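Long-range contacts in phosphodiesterase (Trypanosoma brucei brucei, PDB 5H2Q), which belongs to the cyclic nucleotide phosphodiesterase family and folds as an all-helical domain that holds a zinc ion and a magnesium ion and binds the ligand LLI: residues N245-F250 with Q318-R323; M238-I243 with A303-K308; L72-Q77 with S177-G182. All coordinates share one frame; numbering follows the deposited sequence.

Contact 1: residues N245-F250 with Q318-R323; sequences NVTKPF and QWTVDR
Thr247 and Thr320 bring the backbones together, their CA atoms 5.0 Å apart, where the loop after helix 227-242 passes the first turns of helix 318-334. The two threonine side chains lie side by side and point the same way, with CG2 of Thr247 against CB of Thr320 at 3.8 Å. In Thr247 the methyl group stands anti to the carbonyl carbon, which sets OG1 between that carbon and the backbone N, where it bonds to Ser244 O. The same hydroxyl accepts a hydrogen bond from water 1, which accepts from Trp319 NE1 (3.0 Å) at the edge of the indole, in its plane. The Arg323 chain, bent at chi2 and chi3, wraps round Thr247 O, with Arg323 CB 3.1 Å from that oxygen; Arg323 NH1 is 2.8 Å from Thr247 O, but the angle is too poor for a hydrogen bond. Water 2 donates to Thr247 O and accepts weakly from Arg323 NH2. Pro249 CD lies over one face of the guanidinium, 4.1 Å from Arg323 NH2. The charge is met by a salt bridge from NH2 to Asp30. Through Asn245, which touches LLI, this loop also borders the ligand pocket of the phosphodiesterase fold. Farther along helix 318-334, Asn327 ND2 bonds to the carbonyls of Val246 and Lys248, while Phe306 of helix 290-312 touches Thr320 and helix 90-105 touches Trp319 and Thr320.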
loop_
_atom_site.group_PDB
_atom_site.type_symbol
_atom_site.label_atom_id
_atom_site.label_comp_id
_atom_site.label_asym_id
_atom_site.label_seq_id
_atom_site.Cartn_x
_atom_site.Cartn_y
_atom_site.Cartn_z
ATOM N N ASN A 245 4.975 4.362 6.647
ATOM C CA ASN A 245 5.843 3.718 7.651
ATOM C C ASN A 245 6.465 4.750 8.603
ATOM O O ASN A 245 6.700 4.448 9.766
ATOM C CB ASN A 245 6.964 2.909 7.001
ATOM C CG ASN A 245 6.576 1.779 6.074
ATOM O OD1 ASN A 245 7.378 1.407 5.213
ATOM N ND2 ASN A 245 5.385 1.174 6.237
ATOM N N VAL A 246 6.710 5.968 8.105
ATOM C CA VAL A 246 7.303 7.038 8.928
ATOM C C VAL A 246 6.307 7.639 9.953
ATOM O O VAL A 246 6.747 8.382 10.833
ATOM C CB VAL A 246 7.967 8.137 8.056
ATOM C CG1 VAL A 246 9.044 7.534 7.158
ATOM C CG2 VAL A 246 6.922 8.875 7.226
ATOM N N THR A 247 4.973 7.333 9.826
ATOM C CA THR A 247 3.911 7.877 10.690
ATOM C C THR A 247 3.610 6.973 11.903
ATOM O O THR A 247 2.769 7.318 12.741
ATOM C CB THR A 247 2.613 8.099 9.876
ATOM O OG1 THR A 247 1.964 6.840 9.616
ATOM C CG2 THR A 247 2.808 8.906 8.597
ATOM N N LYS A 248 4.275 5.822 11.993
ATOM C CA LYS A 248 4.033 4.813 13.025
ATOM C C LYS A 248 4.847 4.980 14.321
ATOM O O LYS A 248 5.839 5.718 14.289
ATOM C CB LYS A 248 4.266 3.415 12.425
ATOM C CG LYS A 248 3.482 3.125 11.124
ATOM C CD LYS A 248 2.001 3.566 11.229
ATOM C CE LYS A 248 1.166 3.179 10.038
ATOM N NZ LYS A 248 0.980 1.702 9.991
ATOM N N PRO A 249 4.547 4.241 15.436
ATOM C CA PRO A 249 5.436 4.322 16.624
ATOM C C PRO A 249 6.866 3.915 16.221
ATOM O O PRO A 249 7.027 3.147 15.265
ATOM C CB PRO A 249 4.820 3.333 17.606
ATOM C CG PRO A 249 3.365 3.223 17.183
ATOM C CD PRO A 249 3.423 3.307 15.678
ATOM N N PHE A 250 7.903 4.471 16.895
ATOM C CA PHE A 250 9.300 4.279 16.476
ATOM C C PHE A 250 9.725 2.845 16.281
ATOM O O PHE A 250 10.302 2.561 15.236
ATOM C CB PHE A 250 10.309 4.994 17.399
ATOM C CG PHE A 250 11.691 5.079 16.776
ATOM C CD1 PHE A 250 11.979 6.037 15.809
ATOM C CD2 PHE A 250 12.696 4.193 17.148
ATOM C CE1 PHE A 250 13.249 6.099 15.215
ATOM C CE2 PHE A 250 13.964 4.260 16.562
ATOM C CZ PHE A 250 14.234 5.214 15.601
ATOM N N GLN A 318 -3.897 14.880 11.173
ATOM C CA GLN A 318 -2.820 15.677 11.794
ATOM C C GLN A 318 -1.771 14.826 12.556
ATOM O O GLN A 318 -0.592 15.186 12.552
ATOM C CB GLN A 318 -3.439 16.781 12.697
ATOM C CG GLN A 318 -2.439 17.678 13.467
ATOM C CD GLN A 318 -1.480 18.439 12.573
ATOM O OE1 GLN A 318 -1.871 19.065 11.579
ATOM N NE2 GLN A 318 -0.204 18.415 12.922
ATOM N N TRP A 319 -2.178 13.672 13.156
ATOM C CA TRP A 319 -1.276 12.783 13.894
ATOM C C TRP A 319 -0.112 12.266 13.026
ATOM O O TRP A 319 0.950 11.921 13.577
ATOM C CB TRP A 319 -2.038 11.604 14.540
ATOM C CG TRP A 319 -2.187 10.390 13.648
ATOM C CD1 TRP A 319 -1.248 9.429 13.412
ATOM C CD2 TRP A 319 -3.340 10.025 12.870
ATOM N NE1 TRP A 319 -1.732 8.499 12.517
ATOM C CE2 TRP A 319 -3.024 8.823 12.193
ATOM C CE3 TRP A 319 -4.620 10.587 12.691
ATOM C CZ2 TRP A 319 -3.941 8.171 11.351
ATOM C CZ3 TRP A 319 -5.526 9.946 11.850
ATOM C CH2 TRP A 319 -5.179 8.762 11.178
ATOM N N THR A 320 -0.358 12.123 11.699
ATOM C CA THR A 320 0.639 11.609 10.733
ATOM C C THR A 320 1.829 12.581 10.695
ATOM O O THR A 320 2.978 12.145 10.748
ATOM C CB THR A 320 0.052 11.357 9.333
ATOM O OG1 THR A 320 -0.419 12.563 8.755
ATOM C CG2 THR A 320 -1.024 10.269 9.303
ATOM N N VAL A 321 1.531 13.897 10.674
ATOM C CA VAL A 321 2.521 14.988 10.719
ATOM C C VAL A 321 3.325 14.899 12.045
ATOM O O VAL A 321 4.564 14.886 12.016
ATOM C CB VAL A 321 1.844 16.379 10.535
ATOM C CG1 VAL A 321 2.836 17.523 10.753
ATOM C CG2 VAL A 321 1.173 16.500 9.169
ATOM N N ASP A 322 2.621 14.798 13.193
ATOM C CA ASP A 322 3.237 14.728 14.522
ATOM C C ASP A 322 4.184 13.541 14.708
ATOM O O ASP A 322 5.277 13.716 15.257
ATOM C CB ASP A 322 2.166 14.726 15.644
ATOM C CG ASP A 322 1.155 15.867 15.654
ATOM O OD1 ASP A 322 1.371 16.868 14.934
ATOM O OD2 ASP A 322 0.139 15.751 16.375
ATOM N N ARG A 323 3.750 12.324 14.310
ATOM C CA ARG A 323 4.569 11.128 14.488
ATOM C C ARG A 323 5.793 11.110 13.591
ATOM O O ARG A 323 6.823 10.604 14.018
ATOM C CB ARG A 323 3.757 9.857 14.322
ATOM C CG ARG A 323 3.974 8.901 15.482
ATOM C CD ARG A 323 2.959 9.155 16.585
ATOM N NE ARG A 323 2.203 7.954 16.924
ATOM C CZ ARG A 323 1.303 7.375 16.133
ATOM N NH1 ARG A 323 1.048 7.871 14.928
ATOM N NH2 ARG A 323 0.672 6.283 16.528
HETATM O O HOH W 1 -0.104 6.182 11.506
HETATM O O HOH W 2 0.556 5.223 13.964
#

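Contact 2: residues M238-I243 with A303-K308. With ZN (zinc ion), chain C; LLI ((4~{a}~{S},8~{a}~{R})-2-cycloheptyl-4-[4-methoxy-3-[2-(2-oxidanylideneimidazolidin-1-yl)ethoxy]phenyl]-4~{a},5,8,8~{a}-tetrahydrophthalazin-1-one), chain E.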
loop_
_atom_site.group_PDB
_atom_site.type_symbol
_atom_site.label_atom_id
_atom_site.label_comp_id
_atom_site.label_asym_id
_atom_site.label_seq_id
_atom_site.Cartn_x
_atom_site.Cartn_y
_atom_site.Cartn_z
ATOM N N MET A 238 -4.096 6.283 -1.177
ATOM C CA MET A 238 -3.293 5.106 -1.557
ATOM C C MET A 238 -1.813 5.480 -1.405
ATOM O O MET A 238 -1.026 4.748 -0.794
ATOM C CB MET A 238 -3.611 4.740 -3.022
ATOM C CG MET A 238 -3.067 3.387 -3.488
ATOM S SD MET A 238 -3.404 1.918 -2.454
ATOM C CE MET A 238 -5.167 2.023 -2.204
ATOM N N LYS A 239 -1.431 6.649 -1.949
ATOM C CA LYS A 239 -0.055 7.119 -1.802
ATOM C C LYS A 239 0.329 7.266 -0.326
ATOM O O LYS A 239 1.423 6.871 0.046
ATOM C CB LYS A 239 0.095 8.466 -2.510
ATOM C CG LYS A 239 0.245 8.307 -4.006
ATOM C CD LYS A 239 0.489 9.678 -4.688
ATOM C CE LYS A 239 1.762 10.392 -4.248
ATOM N NZ LYS A 239 2.951 9.493 -4.187
ATOM N N ALA A 240 -0.568 7.847 0.524
ATOM C CA ALA A 240 -0.333 8.026 1.954
ATOM C C ALA A 240 -0.098 6.704 2.662
ATOM O O ALA A 240 0.826 6.594 3.456
ATOM C CB ALA A 240 -1.484 8.795 2.601
ATOM N N GLY A 241 -0.887 5.679 2.339
ATOM C CA GLY A 241 -0.640 4.381 2.943
ATOM C C GLY A 241 0.712 3.831 2.532
ATOM O O GLY A 241 1.448 3.304 3.362
ATOM N N ASP A 242 1.089 4.031 1.252
ATOM C CA ASP A 242 2.377 3.547 0.743
ATOM C C ASP A 242 3.575 4.176 1.441
ATOM O O ASP A 242 4.579 3.491 1.649
ATOM C CB ASP A 242 2.466 3.773 -0.756
ATOM C CG ASP A 242 2.756 2.532 -1.564
ATOM O OD1 ASP A 242 3.108 1.481 -0.947
ATOM O OD2 ASP A 242 2.749 2.635 -2.799
ATOM N N ILE A 243 3.469 5.463 1.815
ATOM C CA ILE A 243 4.581 6.146 2.483
ATOM C C ILE A 243 4.309 6.379 3.983
ATOM O O ILE A 243 4.953 7.228 4.611
ATOM C CB ILE A 243 5.027 7.428 1.744
ATOM C CG1 ILE A 243 3.929 8.537 1.732
ATOM C CG2 ILE A 243 5.535 7.103 0.332
ATOM C CD1 ILE A 243 4.475 9.923 1.075
ATOM N N ALA A 303 7.331 14.213 5.052
ATOM C CA ALA A 303 6.900 15.401 5.791
ATOM C C ALA A 303 6.176 16.433 4.908
ATOM O O ALA A 303 5.026 16.746 5.261
ATOM C CB ALA A 303 8.053 16.026 6.574
ATOM N N PRO A 304 6.695 16.887 3.725
ATOM C CA PRO A 304 5.912 17.828 2.906
ATOM C C PRO A 304 4.588 17.231 2.437
ATOM O O PRO A 304 3.578 17.913 2.478
ATOM C CB PRO A 304 6.841 18.142 1.715
ATOM C CG PRO A 304 8.200 17.798 2.202
ATOM C CD PRO A 304 8.018 16.639 3.112
ATOM N N PHE A 305 4.581 15.940 2.041
ATOM C CA PHE A 305 3.350 15.288 1.588
ATOM C C PHE A 305 2.234 15.347 2.664
ATOM O O PHE A 305 1.134 15.808 2.358
ATOM C CB PHE A 305 3.634 13.835 1.156
ATOM C CG PHE A 305 2.402 13.045 0.785
ATOM C CD1 PHE A 305 1.854 13.138 -0.484
ATOM C CD2 PHE A 305 1.768 12.236 1.724
ATOM C CE1 PHE A 305 0.722 12.390 -0.834
ATOM C CE2 PHE A 305 0.635 11.489 1.378
ATOM C CZ PHE A 305 0.125 11.568 0.102
ATOM N N PHE A 306 2.511 14.870 3.886
ATOM C CA PHE A 306 1.484 14.816 4.936
ATOM C C PHE A 306 1.102 16.200 5.431
ATOM O O PHE A 306 -0.083 16.469 5.594
ATOM C CB PHE A 306 1.893 13.921 6.093
ATOM C CG PHE A 306 1.804 12.441 5.771
ATOM C CD1 PHE A 306 0.576 11.782 5.777
ATOM C CD2 PHE A 306 2.951 11.698 5.528
ATOM C CE1 PHE A 306 0.500 10.405 5.513
ATOM C CE2 PHE A 306 2.873 10.322 5.252
ATOM C CZ PHE A 306 1.651 9.682 5.279
ATOM N N GLN A 307 2.091 17.094 5.630
ATOM C CA GLN A 307 1.783 18.459 6.065
ATOM C C GLN A 307 0.819 19.151 5.093
ATOM O O GLN A 307 -0.162 19.737 5.545
ATOM C CB GLN A 307 3.092 19.283 6.251
ATOM C CG GLN A 307 2.897 20.700 6.817
ATOM C CD GLN A 307 2.547 20.684 8.285
ATOM O OE1 GLN A 307 3.402 20.479 9.156
ATOM N NE2 GLN A 307 1.274 20.889 8.592
ATOM N N LYS A 308 1.087 19.058 3.773
ATOM C CA LYS A 308 0.318 19.698 2.703
ATOM C C LYS A 308 -1.100 19.125 2.572
ATOM O O LYS A 308 -2.051 19.889 2.358
ATOM C CB LYS A 308 1.046 19.625 1.355
ATOM C CG LYS A 308 2.292 20.523 1.249
ATOM C CD LYS A 308 3.070 20.202 -0.037
ATOM C CE LYS A 308 4.285 21.081 -0.247
ATOM N NZ LYS A 308 5.031 20.687 -1.479
HETATM ZN ZN ZN C . 3.472 -0.458 -1.822
HETATM C C2 LLI E . 11.773 4.353 2.460
HETATM C C3 LLI E . 10.952 3.644 3.363
HETATM O O1 LLI E . 12.960 4.824 2.966
HETATM C C12 LLI E . 8.636 3.242 -1.322
HETATM C C14 LLI E . 9.002 2.773 -2.754
HETATM C C15 LLI E . 9.626 3.873 -3.607
HETATM C C16 LLI E . 7.503 4.280 -1.359
HETATM C C17 LLI E . 6.397 3.903 -2.315
HETATM C C18 LLI E . 7.774 2.158 -3.445
HETATM C C19 LLI E . 6.556 3.039 -3.317
HETATM C C21 LLI E . 11.146 5.861 -3.480
HETATM C C22 LLI E . 12.699 5.645 -3.301
HETATM C C23 LLI E . 10.634 7.215 -2.897
HETATM C C24 LLI E . 13.643 6.675 -3.925
HETATM C C25 LLI E . 11.245 8.522 -3.399
HETATM C C26 LLI E . 12.625 8.863 -2.824
HETATM C C27 LLI E . 13.837 7.972 -3.140
HETATM C C28 LLI E . 13.817 5.569 2.086
HETATM C C29 LLI E . 15.074 5.867 2.851
HETATM C C4 LLI E . 11.414 4.435 1.122
HETATM C C5 LLI E . 9.800 3.016 2.899
HETATM C C6 LLI E . 10.257 3.808 0.661
HETATM C C7 LLI E . 9.463 3.098 1.558
HETATM O O8 LLI E . 11.366 3.650 4.668
HETATM C C9 LLI E . 10.711 2.762 5.581
HETATM C C10 LLI E . 9.892 3.898 -0.773
HETATM N N11 LLI E . 10.734 4.580 -1.529
HETATM N N13 LLI E . 10.457 4.710 -2.865
HETATM O O20 LLI E . 9.403 4.004 -4.800
HETATM N N30 LLI E . 16.002 4.726 2.905
HETATM C C31 LLI E . 16.293 3.889 1.738
HETATM C C32 LLI E . 16.372 4.096 4.063
HETATM C C33 LLI E . 17.247 2.845 2.305
HETATM N N34 LLI E . 17.084 3.005 3.741
HETATM O O35 LLI E . 16.130 4.500 5.192
HETATM O O HOH W 3 3.779 0.573 -3.836
HETATM O O HOH W 4 5.559 0.199 -1.703
#
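The zinc site and the LLI pocket lie on one side of segment 238-243, and a pair of phenylalanines from helix 290-312 packs against another. Phe305 presents its ring edge to Ala240, whose CB lies near the ring plane, 3.6 Å from Phe305 CE2. Ile243 CD1 approaches the same ring obliquely, 3.6 Å from Phe305 CD2; with CG1 between the backbone N and the carbonyl carbon (chi1 65°), the end of this side chain extends to Phe305 while CG2 faces LLI, 3.8 Å from its C16. The short helical segments run at 137° to each other with axes 11.2 Å apart, a separation bridged by the rings. Phe306 has Phe305 CD2 over the centre of one face and turns its edge to the end of helix 227-242, where Phe306 CZ is 3.7 Å from Ala240 O and Ile243 O lies in the ring plane. In this all-helical phosphodiesterase fold the last turn of that helix carries a metal ligand: Asp242 OD1 binds zinc at 2.2 Å, in company with His92, His128, Asp129 and waters 3 and 4. Water 3 also donates to Asp242 OD2. Lys239 borders Phe305 through CB and CE, its NZ bonding to His207.

Contact 3: residues L72-Q77 with S177-G182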
loop_
_atom_site.group_PDB
_atom_site.type_symbol
_atom_site.label_atom_id
_atom_site.label_comp_id
_atom_site.label_asym_id
_atom_site.label_seq_id
_atom_site.Cartn_x
_atom_site.Cartn_y
_atom_site.Cartn_z
ATOM N N LEU A 72 -12.557 -14.020 1.261
ATOM C CA LEU A 72 -11.443 -14.865 1.671
ATOM C C LEU A 72 -10.679 -15.409 0.477
ATOM O O LEU A 72 -9.462 -15.333 0.478
ATOM C CB LEU A 72 -11.872 -15.981 2.637
ATOM C CG LEU A 72 -10.675 -16.769 3.244
ATOM C CD1 LEU A 72 -9.695 -15.855 4.021
ATOM C CD2 LEU A 72 -11.153 -17.895 4.104
ATOM N N ASN A 73 -11.381 -15.917 -0.564
ATOM C CA ASN A 73 -10.737 -16.420 -1.780
ATOM C C ASN A 73 -9.880 -15.335 -2.409
ATOM O O ASN A 73 -8.736 -15.580 -2.788
ATOM C CB ASN A 73 -11.780 -16.859 -2.785
ATOM C CG ASN A 73 -12.366 -18.202 -2.474
ATOM O OD1 ASN A 73 -11.790 -18.990 -1.721
ATOM N ND2 ASN A 73 -13.483 -18.518 -3.126
ATOM N N PHE A 74 -10.411 -14.110 -2.447
ATOM C CA PHE A 74 -9.667 -12.998 -3.003
ATOM C C PHE A 74 -8.380 -12.731 -2.202
ATOM O O PHE A 74 -7.331 -12.582 -2.806
ATOM C CB PHE A 74 -10.567 -11.753 -3.074
ATOM C CG PHE A 74 -9.811 -10.481 -3.368
ATOM C CD1 PHE A 74 -9.470 -10.143 -4.674
ATOM C CD2 PHE A 74 -9.416 -9.632 -2.335
ATOM C CE1 PHE A 74 -8.743 -8.979 -4.933
ATOM C CE2 PHE A 74 -8.713 -8.457 -2.597
ATOM C CZ PHE A 74 -8.412 -8.128 -3.897
ATOM N N ILE A 75 -8.449 -12.678 -0.862
ATOM C CA ILE A 75 -7.255 -12.410 -0.051
ATOM C C ILE A 75 -6.202 -13.494 -0.251
ATOM O O ILE A 75 -5.007 -13.194 -0.374
ATOM C CB ILE A 75 -7.645 -12.251 1.436
ATOM C CG1 ILE A 75 -8.527 -10.979 1.606
ATOM C CG2 ILE A 75 -6.400 -12.189 2.327
ATOM C CD1 ILE A 75 -9.243 -10.903 2.984
ATOM N N LEU A 76 -6.647 -14.761 -0.314
ATOM C CA LEU A 76 -5.687 -15.846 -0.512
ATOM C C LEU A 76 -5.093 -15.835 -1.921
ATOM O O LEU A 76 -3.900 -16.109 -2.065
ATOM C CB LEU A 76 -6.278 -17.219 -0.124
ATOM C CG LEU A 76 -6.772 -17.264 1.350
ATOM C CD1 LEU A 76 -7.534 -18.511 1.637
ATOM C CD2 LEU A 76 -5.652 -17.115 2.331
ATOM N N GLN A 77 -5.888 -15.468 -2.947
ATOM C CA GLN A 77 -5.350 -15.346 -4.321
ATOM C C GLN A 77 -4.301 -14.220 -4.357
ATOM O O GLN A 77 -3.238 -14.400 -4.941
ATOM C CB GLN A 77 -6.446 -15.117 -5.359
ATOM C CG GLN A 77 -7.365 -16.314 -5.592
ATOM C CD GLN A 77 -6.735 -17.515 -6.295
ATOM O OE1 GLN A 77 -5.512 -17.667 -6.417
ATOM N NE2 GLN A 77 -7.580 -18.468 -6.654
ATOM N N SER A 177 -13.396 -15.133 -6.770
ATOM C CA SER A 177 -12.545 -14.160 -6.064
ATOM C C SER A 177 -12.879 -12.738 -6.506
ATOM O O SER A 177 -12.125 -11.797 -6.210
ATOM C CB SER A 177 -11.064 -14.485 -6.265
ATOM O OG SER A 177 -10.723 -14.673 -7.628
ATOM N N ASP A 178 -14.020 -12.560 -7.198
ATOM C CA ASP A 178 -14.374 -11.237 -7.663
ATOM C C ASP A 178 -15.113 -10.485 -6.583
ATOM O O ASP A 178 -16.349 -10.554 -6.482
ATOM C CB ASP A 178 -15.141 -11.263 -8.995
ATOM C CG ASP A 178 -15.426 -9.882 -9.570
ATOM O OD1 ASP A 178 -14.965 -8.867 -8.964
ATOM O OD2 ASP A 178 -16.053 -9.810 -10.652
ATOM N N VAL A 179 -14.344 -9.726 -5.783
ATOM C CA VAL A 179 -14.918 -8.912 -4.715
ATOM C C VAL A 179 -15.805 -7.819 -5.242
ATOM O O VAL A 179 -16.493 -7.205 -4.444
ATOM C CB VAL A 179 -13.871 -8.345 -3.711
ATOM C CG1 VAL A 179 -13.217 -9.483 -2.916
ATOM C CG2 VAL A 179 -12.837 -7.451 -4.414
ATOM N N PHE A 180 -15.771 -7.546 -6.569
ATOM C CA PHE A 180 -16.624 -6.528 -7.191
ATOM C C PHE A 180 -17.795 -7.207 -7.941
ATOM O O PHE A 180 -18.562 -6.541 -8.646
ATOM C CB PHE A 180 -15.822 -5.641 -8.134
ATOM C CG PHE A 180 -14.710 -4.846 -7.463
ATOM C CD1 PHE A 180 -14.862 -4.368 -6.167
ATOM C CD2 PHE A 180 -13.505 -4.624 -8.111
ATOM C CE1 PHE A 180 -13.853 -3.621 -5.551
ATOM C CE2 PHE A 180 -12.485 -3.873 -7.491
ATOM C CZ PHE A 180 -12.665 -3.392 -6.210
ATOM N N GLY A 181 -17.904 -8.525 -7.766
ATOM C CA GLY A 181 -18.908 -9.365 -8.407
ATOM C C GLY A 181 -20.345 -9.058 -8.023
ATOM O O GLY A 181 -21.245 -9.390 -8.787
ATOM N N GLY A 182 -20.551 -8.414 -6.867
ATOM C CA GLY A 182 -21.868 -8.030 -6.342
ATOM C C GLY A 182 -22.341 -6.659 -6.799
ATOM O O GLY A 182 -23.476 -6.262 -6.516
#
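An Asx turn, overlapping a type I beta turn from Asp178 to Gly181, shapes the loop that packs on helix 68-80 through Phe74. Val179 crosses the Phe74 side chain at about a right angle and uses both methyl groups. Its CG2 sits over the centre of the ring in a CH-pi contact, 4.2 Å from the centroid and 6° off the ring normal, while Val179 CG1 rests 3.5 Å from Phe74 CB. With chi1 at 168°, the Phe74 ring swings away from the backbone N and out toward the loop, and Ser177 O comes obliquely within 3.5 Å of Phe74 CD1. The turn that presents Val179 is stabilised by Phe180 N donating to Asp178 OD1 at 2.9 Å, from above the carboxylate plane, and by Gly181 N bonding to Asp178 O. The other carboxylate oxygen of Asp178 forms a salt bridge with Arg188. Ser177 lays its CB on the helix backbone, 3.8 Å from Phe74 CA. The hydroxyl of Ser177 bonds to Ile171 O at the end of helix 159-172, and Asn73 ND2 bonds to Glu176 O, tying helix 68-80 to the same loop, one residue before Ser177. Ile123 of helix 115-127 touches both Phe74 and Val179.

Contacts 1 and 2 are neighbours, their centres 10 Å apart, and meet directly where Phe306 touches both Thr247 and Thr320. Their segments alternate along the chain. All three contacts are largely buried, but contact 2 is nearest the centre of the chain; it is apolar and aromatic between its segments, and its first segment also supplies the zinc ligand Asp242 and touches LLI. Contact 1, farther out, mixes threonine packing with water-mediated links and a guanidinium group. Contact 3, on the opposite side of the chain's centre, about 17 Å from contact 1 and 10 Å from contact 2 between nearest atoms, joins helix 68-80 to the loop between helices 159-172 and 185-200, with a CH-pi contact at its heart.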